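PDB 6Q2F: glycoside hydrolase family protein from Novosphingobium sp. PP1Y, which probably hydrolyses terminal alpha-L-rhamnose residues from rhamnosylated glycosides. Local coordinates for residues S649-P652 and W653-A656; L848-S852 and G853-V857; S870-A874 and M875-P879; P1119-R1122 and A1123-L1127. All coordinates share one frame; numbering follows the deposited sequence.

Interaction 1 (S649-P652 and W653-A656); sequences SMAP and WAFA
W653 lies against P652, the residue before it. Its CB is 3.3 Å from P652 O. With CG anti to the carbonyl carbon (chi1 -72°), the indole runs back alongside the proline, obliquely: CG and CD2 stay near P652 C, and CE3 comes to 3.8 Å from P652 CB. Farther out the ring system leaves this loop: it stacks on Y700, meets W1098 edge-to-face and touches L1102 of helix 1099-1105. The backbone here is a type II beta turn running from A651 to A654. P652 and W653 occupy its corners, the latter with positive phi (49°), and A654 N donates to A651 O over 3.3 Å, arriving from above the carbonyl plane. This turn follows strand 642-649 of the eight-stranded parallel barrel, the strand that supplies the sodium ligand E644. On the A651 side of the turn, the CE1 corner of the F655 ring reaches back to A651 CB at 3.7 Å, with its CZ 3.8 Å from that methyl. An alanine in place of W653 would probably open a gap beside P652 and leave the Y700 ring without its stacking mate. The F655 carbonyl O accepts a hydrogen bond from W707 NE1.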
loop_
_atom_site.group_PDB
_atom_site.type_symbol
_atom_site.label_atom_id
_atom_site.label_comp_id
_atom_site.label_asym_id
_atom_site.label_seq_id
_atom_site.Cartn_x
_atom_site.Cartn_y
_atom_site.Cartn_z
ATOM N N SER A 649 3.171 8.160 13.228
ATOM C CA SER A 649 2.027 8.230 14.121
ATOM C C SER A 649 2.494 8.506 15.546
ATOM O O SER A 649 3.360 7.799 16.062
ATOM C CB SER A 649 1.224 6.925 14.044
ATOM O OG SER A 649 0.201 6.924 15.002
HETATM N N MSE A 650 1.921 9.542 16.162
HETATM C CA MSE A 650 2.138 9.866 17.568
HETATM C C MSE A 650 3.621 10.038 17.909
HETATM O O MSE A 650 4.126 9.488 18.887
HETATM C CB MSE A 650 1.492 8.797 18.449
HETATM C CG MSE A 650 -0.025 8.799 18.351
HETATM SE SE MSE A 650 -0.891 7.521 19.521
HETATM C CE MSE A 650 -0.573 5.843 18.586
ATOM N N ALA A 651 4.311 10.813 17.077
ATOM C CA ALA A 651 5.718 11.159 17.291
ATOM C C ALA A 651 5.912 12.626 16.927
ATOM O O ALA A 651 6.572 12.960 15.937
ATOM C CB ALA A 651 6.635 10.243 16.475
ATOM N N PRO A 652 5.354 13.534 17.728
ATOM C CA PRO A 652 5.305 14.960 17.351
ATOM C C PRO A 652 6.683 15.571 17.137
ATOM O O PRO A 652 7.492 15.659 18.061
ATOM C CB PRO A 652 4.593 15.609 18.541
ATOM C CG PRO A 652 3.990 14.487 19.305
ATOM C CD PRO A 652 4.834 13.295 19.080
ATOM N N TRP A 653 6.928 16.031 15.908
ATOM C CA TRP A 653 8.158 16.737 15.538
ATOM C C TRP A 653 9.414 16.005 16.007
ATOM O O TRP A 653 10.467 16.611 16.219
ATOM C CB TRP A 653 8.135 18.182 16.049
ATOM C CG TRP A 653 7.150 19.018 15.255
ATOM C CD1 TRP A 653 7.408 19.700 14.099
ATOM C CD2 TRP A 653 5.752 19.215 15.535
ATOM N NE1 TRP A 653 6.265 20.317 13.654
ATOM C CE2 TRP A 653 5.235 20.034 14.511
ATOM C CE3 TRP A 653 4.895 18.791 16.558
ATOM C CZ2 TRP A 653 3.892 20.425 14.470
ATOM C CZ3 TRP A 653 3.557 19.174 16.511
ATOM C CH2 TRP A 653 3.071 19.981 15.473
ATOM N N ALA A 654 9.340 14.677 16.110
ATOM C CA ALA A 654 10.441 13.887 16.649
ATOM C C ALA A 654 11.370 13.332 15.563
ATOM O O ALA A 654 11.892 12.220 15.699
ATOM C CB ALA A 654 9.885 12.771 17.532
ATOM N N PHE A 655 11.625 14.088 14.503
ATOM C CA PHE A 655 12.470 13.581 13.431
ATOM C C PHE A 655 13.362 14.673 12.869
ATOM O O PHE A 655 12.904 15.771 12.550
ATOM C CB PHE A 655 11.627 12.982 12.265
ATOM C CG PHE A 655 10.673 11.915 12.684
ATOM C CD1 PHE A 655 9.382 12.244 13.094
ATOM C CD2 PHE A 655 11.052 10.576 12.643
ATOM C CE1 PHE A 655 8.474 11.241 13.461
ATOM C CE2 PHE A 655 10.158 9.562 13.006
ATOM C CZ PHE A 655 8.866 9.891 13.412
ATOM N N ALA A 656 14.629 14.347 12.753
ATOM C CA ALA A 656 15.602 15.071 11.964
ATOM C C ALA A 656 16.081 14.103 10.894
ATOM O O ALA A 656 15.810 12.901 10.990
ATOM C CB ALA A 656 16.769 15.561 12.833
#

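Interaction 2 (L848-S852 and G853-V857); sequences LWPGS and GDARV
L848 and V857 meet at the two ends of this stretch, where L848 CD2 lies 3.5 Å from V857 CG1, tighter than usual carbon contact. Their side chains cross at about a right angle; V857 presents CG1 because that branch is anti to its backbone N (chi1 -176°). Both residues also pack on V813 of helix 803-814 and on V862. Past W849, P850 brings its ring CG to 3.5 Å from the A855 methyl. The stretch thus turns the end of helix 838-848 into strand 854-857, which pairs antiparallel with strand 860-863 at one side of a mixed alpha/beta sheet. G851 has a phi of 140°, at which a CB would jam against the preceding carbonyl. Its N is 3.0 Å from a water that also accepts from G853 N at 2.9 Å, bridging the two amides inside the bend. S852 then forms an ST turn: its OG accepts D854 N over 3.2 Å with an N-H...O angle of 161°. The D854 side chain leaves the backbone away from 848-852, and its OD1 makes a salt bridge with R861 NE and a longer one with R856 NH1 at 3.6 Å.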
loop_
_atom_site.group_PDB
_atom_site.type_symbol
_atom_site.label_atom_id
_atom_site.label_comp_id
_atom_site.label_asym_id
_atom_site.label_seq_id
_atom_site.Cartn_x
_atom_site.Cartn_y
_atom_site.Cartn_z
ATOM N N LEU A 848 4.688 -29.847 -19.355
ATOM C CA LEU A 848 5.688 -29.037 -18.674
ATOM C C LEU A 848 6.284 -29.759 -17.479
ATOM O O LEU A 848 7.409 -29.446 -17.080
ATOM C CB LEU A 848 5.108 -27.694 -18.207
ATOM C CG LEU A 848 4.527 -26.706 -19.204
ATOM C CD1 LEU A 848 4.597 -25.279 -18.694
ATOM C CD2 LEU A 848 5.176 -26.843 -20.556
ATOM N N TRP A 849 5.551 -30.698 -16.892
ATOM C CA TRP A 849 5.996 -31.414 -15.695
ATOM C C TRP A 849 5.906 -32.912 -15.946
ATOM O O TRP A 849 5.084 -33.608 -15.338
ATOM C CB TRP A 849 5.172 -31.001 -14.475
ATOM C CG TRP A 849 5.504 -29.610 -14.023
ATOM C CD1 TRP A 849 6.542 -29.245 -13.226
ATOM C CD2 TRP A 849 4.807 -28.405 -14.358
ATOM N NE1 TRP A 849 6.536 -27.890 -13.039
ATOM C CE2 TRP A 849 5.484 -27.347 -13.725
ATOM C CE3 TRP A 849 3.676 -28.119 -15.125
ATOM C CZ2 TRP A 849 5.068 -26.020 -13.834
ATOM C CZ3 TRP A 849 3.265 -26.795 -15.241
ATOM C CH2 TRP A 849 3.959 -25.768 -14.598
ATOM N N PRO A 850 6.749 -33.445 -16.840
ATOM C CA PRO A 850 6.618 -34.867 -17.217
ATOM C C PRO A 850 7.035 -35.827 -16.126
ATOM O O PRO A 850 6.624 -36.995 -16.165
ATOM C CB PRO A 850 7.530 -34.999 -18.443
ATOM C CG PRO A 850 8.548 -33.956 -18.250
ATOM C CD PRO A 850 7.848 -32.788 -17.567
ATOM N N GLY A 851 7.840 -35.382 -15.168
ATOM C CA GLY A 851 8.183 -36.195 -14.020
ATOM C C GLY A 851 9.631 -36.070 -13.603
ATOM O O GLY A 851 9.957 -36.195 -12.418
ATOM N N SER A 852 10.516 -35.810 -14.570
ATOM C CA SER A 852 11.945 -35.794 -14.279
ATOM C C SER A 852 12.319 -34.722 -13.268
ATOM O O SER A 852 13.353 -34.850 -12.604
ATOM C CB SER A 852 12.751 -35.575 -15.555
ATOM O OG SER A 852 12.580 -34.243 -16.007
ATOM N N GLY A 853 11.510 -33.668 -13.143
ATOM C CA GLY A 853 11.843 -32.563 -12.265
ATOM C C GLY A 853 12.762 -31.521 -12.867
ATOM O O GLY A 853 13.011 -30.488 -12.230
ATOM N N ASP A 854 13.281 -31.762 -14.070
ATOM C CA ASP A 854 14.089 -30.796 -14.811
ATOM C C ASP A 854 14.038 -31.210 -16.273
ATOM O O ASP A 854 14.902 -31.949 -16.752
ATOM C CB ASP A 854 15.530 -30.750 -14.289
ATOM C CG ASP A 854 16.352 -29.605 -14.886
ATOM O OD1 ASP A 854 16.004 -29.091 -15.976
ATOM O OD2 ASP A 854 17.354 -29.205 -14.267
ATOM N N ALA A 855 13.020 -30.747 -16.980
ATOM C CA ALA A 855 12.711 -31.238 -18.309
ATOM C C ALA A 855 12.930 -30.165 -19.366
ATOM O O ALA A 855 12.564 -28.994 -19.178
ATOM C CB ALA A 855 11.267 -31.727 -18.378
ATOM N N ARG A 856 13.535 -30.580 -20.478
ATOM C CA ARG A 856 13.529 -29.797 -21.702
ATOM C C ARG A 856 12.159 -29.948 -22.348
ATOM O O ARG A 856 11.674 -31.065 -22.552
ATOM C CB ARG A 856 14.640 -30.259 -22.646
ATOM C CG ARG A 856 15.931 -29.418 -22.557
ATOM C CD ARG A 856 16.268 -29.090 -21.118
ATOM N NE ARG A 856 17.570 -28.444 -20.978
ATOM C CZ ARG A 856 18.365 -28.622 -19.929
ATOM N NH1 ARG A 856 17.983 -29.428 -18.939
ATOM N NH2 ARG A 856 19.542 -28.011 -19.873
ATOM N N VAL A 857 11.521 -28.819 -22.639
ATOM C CA VAL A 857 10.129 -28.765 -23.069
ATOM C C VAL A 857 10.096 -27.806 -24.248
ATOM O O VAL A 857 10.243 -26.588 -24.060
ATOM C CB VAL A 857 9.196 -28.277 -21.947
ATOM C CG1 VAL A 857 7.719 -28.328 -22.380
ATOM C CG2 VAL A 857 9.443 -29.065 -20.654
HETATM O O HOH W 1 8.913 -32.778 -14.116
#

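Interaction 3 (S870-A874 and M875-P879); sequences SALQA and MDVAP
L872 and V877 are joined across the end of helix 868-874 by backbone and side chain alike. V877 N donates to L872 O over 2.9 Å at an N-H...O angle of 165°, the straightest of the bonds across the helix end. L872 O also receives M875 N, but weakly: the distance is 3.1 Å and the angle only 136°. That same amide divides itself, since it makes a second weak bond to A871 O at 3.0 Å. Q873 O takes D876 N over 2.9 Å, the donor standing well above the carbonyl plane. These bonds define a Schellman motif. D876 leaves the helix with positive phi (63°), V877 N reaches back five residues and D876 N three, so L872 O and Q873 O each keep a good donor although the chain has turned off. Within the helix A874 N still donates to S870 O. A874 O finds its partner outside, in R861 NH1, and the outgoing chain is held by V877 O to Y760 OH and A878 O to R922 NH1. Apolar contacts accompany these bonds. L872 CD2 lies 4.3 Å from V877 CB and 4.1 Å from the selenium of M875, a selenomethionine. The M875 chain bends at its third torsion, which carries CE over to A871 CB at 3.6 Å. M875 and A871 pack together on V820 of strand 818-820 and I863 of strand 860-863, in the neighbouring sheet, while L872 touches T791 and V877 touches K790.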
loop_
_atom_site.group_PDB
_atom_site.type_symbol
_atom_site.label_atom_id
_atom_site.label_comp_id
_atom_site.label_asym_id
_atom_site.label_seq_id
_atom_site.Cartn_x
_atom_site.Cartn_y
_atom_site.Cartn_z
ATOM N N SER A 870 19.035 -22.191 -6.463
ATOM C CA SER A 870 19.620 -23.435 -6.934
ATOM C C SER A 870 19.204 -23.725 -8.373
ATOM O O SER A 870 19.963 -24.341 -9.128
ATOM C CB SER A 870 19.238 -24.573 -5.991
ATOM O OG SER A 870 19.349 -25.816 -6.638
ATOM N N ALA A 871 18.030 -23.252 -8.787
ATOM C CA ALA A 871 17.656 -23.410 -10.186
ATOM C C ALA A 871 18.456 -22.461 -11.069
ATOM O O ALA A 871 18.904 -22.846 -12.156
ATOM C CB ALA A 871 16.157 -23.186 -10.361
ATOM N N LEU A 872 18.654 -21.218 -10.614
ATOM C CA LEU A 872 19.491 -20.289 -11.369
ATOM C C LEU A 872 20.917 -20.821 -11.493
ATOM O O LEU A 872 21.570 -20.660 -12.535
ATOM C CB LEU A 872 19.470 -18.919 -10.697
ATOM C CG LEU A 872 18.136 -18.179 -10.831
ATOM C CD1 LEU A 872 18.049 -16.979 -9.881
ATOM C CD2 LEU A 872 17.960 -17.755 -12.284
ATOM N N GLN A 873 21.411 -21.465 -10.441
ATOM C CA GLN A 873 22.712 -22.117 -10.520
ATOM C C GLN A 873 22.710 -23.194 -11.600
ATOM O O GLN A 873 23.643 -23.279 -12.409
ATOM C CB GLN A 873 23.069 -22.695 -9.152
ATOM C CG GLN A 873 24.511 -23.148 -8.981
ATOM C CD GLN A 873 24.807 -23.472 -7.528
ATOM O OE1 GLN A 873 25.823 -23.042 -6.971
ATOM N NE2 GLN A 873 23.897 -24.208 -6.895
ATOM N N ALA A 874 21.645 -24.001 -11.655
ATOM C CA ALA A 874 21.571 -25.051 -12.668
ATOM C C ALA A 874 21.358 -24.510 -14.073
ATOM O O ALA A 874 21.459 -25.280 -15.033
ATOM C CB ALA A 874 20.460 -26.044 -12.326
HETATM N N MSE A 875 21.039 -23.232 -14.212
HETATM C CA MSE A 875 20.948 -22.586 -15.517
HETATM C C MSE A 875 22.236 -21.873 -15.862
HETATM O O MSE A 875 22.323 -21.201 -16.887
HETATM C CB MSE A 875 19.815 -21.547 -15.540
HETATM C CG MSE A 875 18.437 -22.112 -15.398
HETATM SE SE MSE A 875 17.163 -20.644 -15.058
HETATM C CE MSE A 875 16.494 -21.402 -13.471
ATOM N N ASP A 876 23.216 -21.982 -14.967
ATOM C CA ASP A 876 24.511 -21.325 -15.131
ATOM C C ASP A 876 24.353 -19.804 -15.160
ATOM O O ASP A 876 25.018 -19.106 -15.926
ATOM C CB ASP A 876 25.232 -21.833 -16.389
ATOM C CG ASP A 876 26.698 -21.433 -16.427
ATOM O OD1 ASP A 876 27.338 -21.400 -15.350
ATOM O OD2 ASP A 876 27.215 -21.147 -17.529
ATOM N N VAL A 877 23.457 -19.283 -14.323
ATOM C CA VAL A 877 23.272 -17.844 -14.182
ATOM C C VAL A 877 23.977 -17.407 -12.907
ATOM O O VAL A 877 23.535 -17.734 -11.800
ATOM C CB VAL A 877 21.789 -17.456 -14.166
ATOM C CG1 VAL A 877 21.647 -15.954 -13.978
ATOM C CG2 VAL A 877 21.139 -17.872 -15.471
ATOM N N ALA A 878 25.067 -16.657 -13.061
ATOM C CA ALA A 878 25.853 -16.222 -11.915
ATOM C C ALA A 878 25.069 -15.211 -11.070
ATOM O O ALA A 878 24.260 -14.446 -11.594
ATOM C CB ALA A 878 27.173 -15.595 -12.375
ATOM N N PRO A 879 25.302 -15.194 -9.758
ATOM C CA PRO A 879 24.686 -14.168 -8.901
ATOM C C PRO A 879 24.974 -12.765 -9.408
ATOM O O PRO A 879 26.077 -12.465 -9.865
ATOM C CB PRO A 879 25.347 -14.393 -7.538
ATOM C CG PRO A 879 25.977 -15.746 -7.600
ATOM C CD PRO A 879 26.266 -16.045 -9.036
#

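Interaction 4 (P1119-R1122 and A1123-L1127); sequences PTYR and ADAPL
R1122 and D1124 grip each other across a beta turn in the galactose-binding-domain-like region. The salt bridge runs from R1122 NH2 to D1124 OD2 over 2.7 Å. As a hydrogen bond it is weak, with an N-H...O angle of 144°, and D1124 OD1 stands farther from the same NH2, at 3.2 Å. The oxygen OD2 comes in at the guanidinium edge, near its plane, yet the carboxylate is turned 56° against that plane, so the two groups do not pair flat, and OD2 is the nearer oxygen. The arginine gets there by folding its chain at the second and third torsions, which brings NH2 alongside the D1124 carboxylate. Both residues are exposed. The backbone sets their spacing: A1125 N donates to R1122 O over 2.9 Å, nearly straight at 167°, and A1123 and D1124 between them have helical backbone angles. Outside these contacts the A1125 methyl lies 3.9 Å from Y1121 CD1, and on its own account touches I1103 of helix 1099-1105. Y1121 packs on V1099 of that helix and on A654. At the far end of its ring, Y1121 OH hydrogen-bonds to the carbonyl O of P652.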
loop_
_atom_site.group_PDB
_atom_site.type_symbol
_atom_site.label_atom_id
_atom_site.label_comp_id
_atom_site.label_asym_id
_atom_site.label_seq_id
_atom_site.Cartn_x
_atom_site.Cartn_y
_atom_site.Cartn_z
ATOM N N PRO A 1119 -1.847 18.713 22.603
ATOM C CA PRO A 1119 -0.594 18.608 23.359
ATOM C C PRO A 1119 0.294 17.509 22.796
ATOM O O PRO A 1119 -0.177 16.522 22.226
ATOM C CB PRO A 1119 -1.054 18.299 24.791
ATOM C CG PRO A 1119 -2.436 17.745 24.637
ATOM C CD PRO A 1119 -3.026 18.418 23.437
ATOM N N THR A 1120 1.601 17.711 22.927
ATOM C CA THR A 1120 2.579 16.822 22.315
ATOM C C THR A 1120 3.380 16.038 23.341
ATOM O O THR A 1120 3.463 14.810 23.256
ATOM C CB THR A 1120 3.532 17.623 21.408
ATOM O OG1 THR A 1120 4.272 18.556 22.201
ATOM C CG2 THR A 1120 2.756 18.392 20.332
ATOM N N TYR A 1121 3.970 16.709 24.322
ATOM C CA TYR A 1121 4.802 16.034 25.304
ATOM C C TYR A 1121 4.394 16.423 26.710
ATOM O O TYR A 1121 3.922 17.533 26.955
ATOM C CB TYR A 1121 6.290 16.351 25.091
ATOM C CG TYR A 1121 6.797 15.817 23.783
ATOM C CD1 TYR A 1121 7.277 14.524 23.685
ATOM C CD2 TYR A 1121 6.763 16.597 22.632
ATOM C CE1 TYR A 1121 7.724 14.022 22.480
ATOM C CE2 TYR A 1121 7.205 16.106 21.427
ATOM C CZ TYR A 1121 7.686 14.815 21.356
ATOM O OH TYR A 1121 8.129 14.316 20.153
ATOM N N ARG A 1122 4.580 15.482 27.627
ATOM C CA ARG A 1122 4.479 15.759 29.049
ATOM C C ARG A 1122 5.759 16.426 29.534
ATOM O O ARG A 1122 6.825 16.272 28.936
ATOM C CB ARG A 1122 4.238 14.467 29.830
ATOM C CG ARG A 1122 3.138 13.591 29.272
ATOM C CD ARG A 1122 3.469 12.115 29.472
ATOM N NE ARG A 1122 3.999 11.866 30.810
ATOM C CZ ARG A 1122 3.248 11.761 31.903
ATOM N NH1 ARG A 1122 1.927 11.875 31.817
ATOM N NH2 ARG A 1122 3.815 11.538 33.084
ATOM N N ALA A 1123 5.647 17.175 30.630
ATOM C CA ALA A 1123 6.835 17.777 31.218
ATOM C C ALA A 1123 7.854 16.725 31.633
ATOM O O ALA A 1123 9.037 17.047 31.762
ATOM C CB ALA A 1123 6.441 18.651 32.415
ATOM N N ASP A 1124 7.405 15.477 31.833
ATOM C CA ASP A 1124 8.304 14.355 32.103
ATOM C C ASP A 1124 9.305 14.141 30.980
ATOM O O ASP A 1124 10.431 13.697 31.233
ATOM C CB ASP A 1124 7.525 13.046 32.244
ATOM C CG ASP A 1124 6.451 13.107 33.268
ATOM O OD1 ASP A 1124 5.710 14.115 33.307
ATOM O OD2 ASP A 1124 6.336 12.114 34.013
ATOM N N ALA A 1125 8.881 14.395 29.737
ATOM C CA ALA A 1125 9.450 13.745 28.567
ATOM C C ALA A 1125 10.963 13.920 28.539
ATOM O O ALA A 1125 11.464 15.007 28.863
ATOM C CB ALA A 1125 8.828 14.293 27.284
ATOM N N PRO A 1126 11.712 12.872 28.220
ATOM C CA PRO A 1126 13.168 13.004 28.144
ATOM C C PRO A 1126 13.560 13.869 26.954
ATOM O O PRO A 1126 12.995 13.745 25.862
ATOM C CB PRO A 1126 13.635 11.556 27.971
ATOM C CG PRO A 1126 12.483 10.889 27.287
ATOM C CD PRO A 1126 11.244 11.527 27.853
ATOM N N LEU A 1127 14.519 14.767 27.175
ATOM C CA LEU A 1127 14.985 15.627 26.095
ATOM C C LEU A 1127 15.825 14.844 25.086
ATOM O O LEU A 1127 16.372 13.784 25.383
ATOM C CB LEU A 1127 15.809 16.788 26.644
ATOM C CG LEU A 1127 15.093 17.739 27.591
ATOM C CD1 LEU A 1127 16.061 18.840 28.037
ATOM C CD2 LEU A 1127 13.876 18.324 26.910
#

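In the fold
Along the chain the four contacts follow in order, but in space they form two pairs. Interactions 1 and 4 have centres 12 Å apart and touch, with W653 CZ3 4.0 Å from T1120 CG2; they join the loop after barrel strand 642-649 to the galactose-binding-domain-like region, and both pack on helix 1099-1105. Interactions 2 and 3 lie with centres 17 Å apart and nearest atoms about 5 Å apart, without touching. Interaction 2 includes strand 854-857 of the mixed sheet, and interaction 3 packs on its strands 818-820 and 860-863, where R861 serves D854 and A874 alike. Interactions 1 and 2, one by the barrel and one at the mixed sheet, lie 56 Å apart, centre to centre, on opposite sides of the chain's centre.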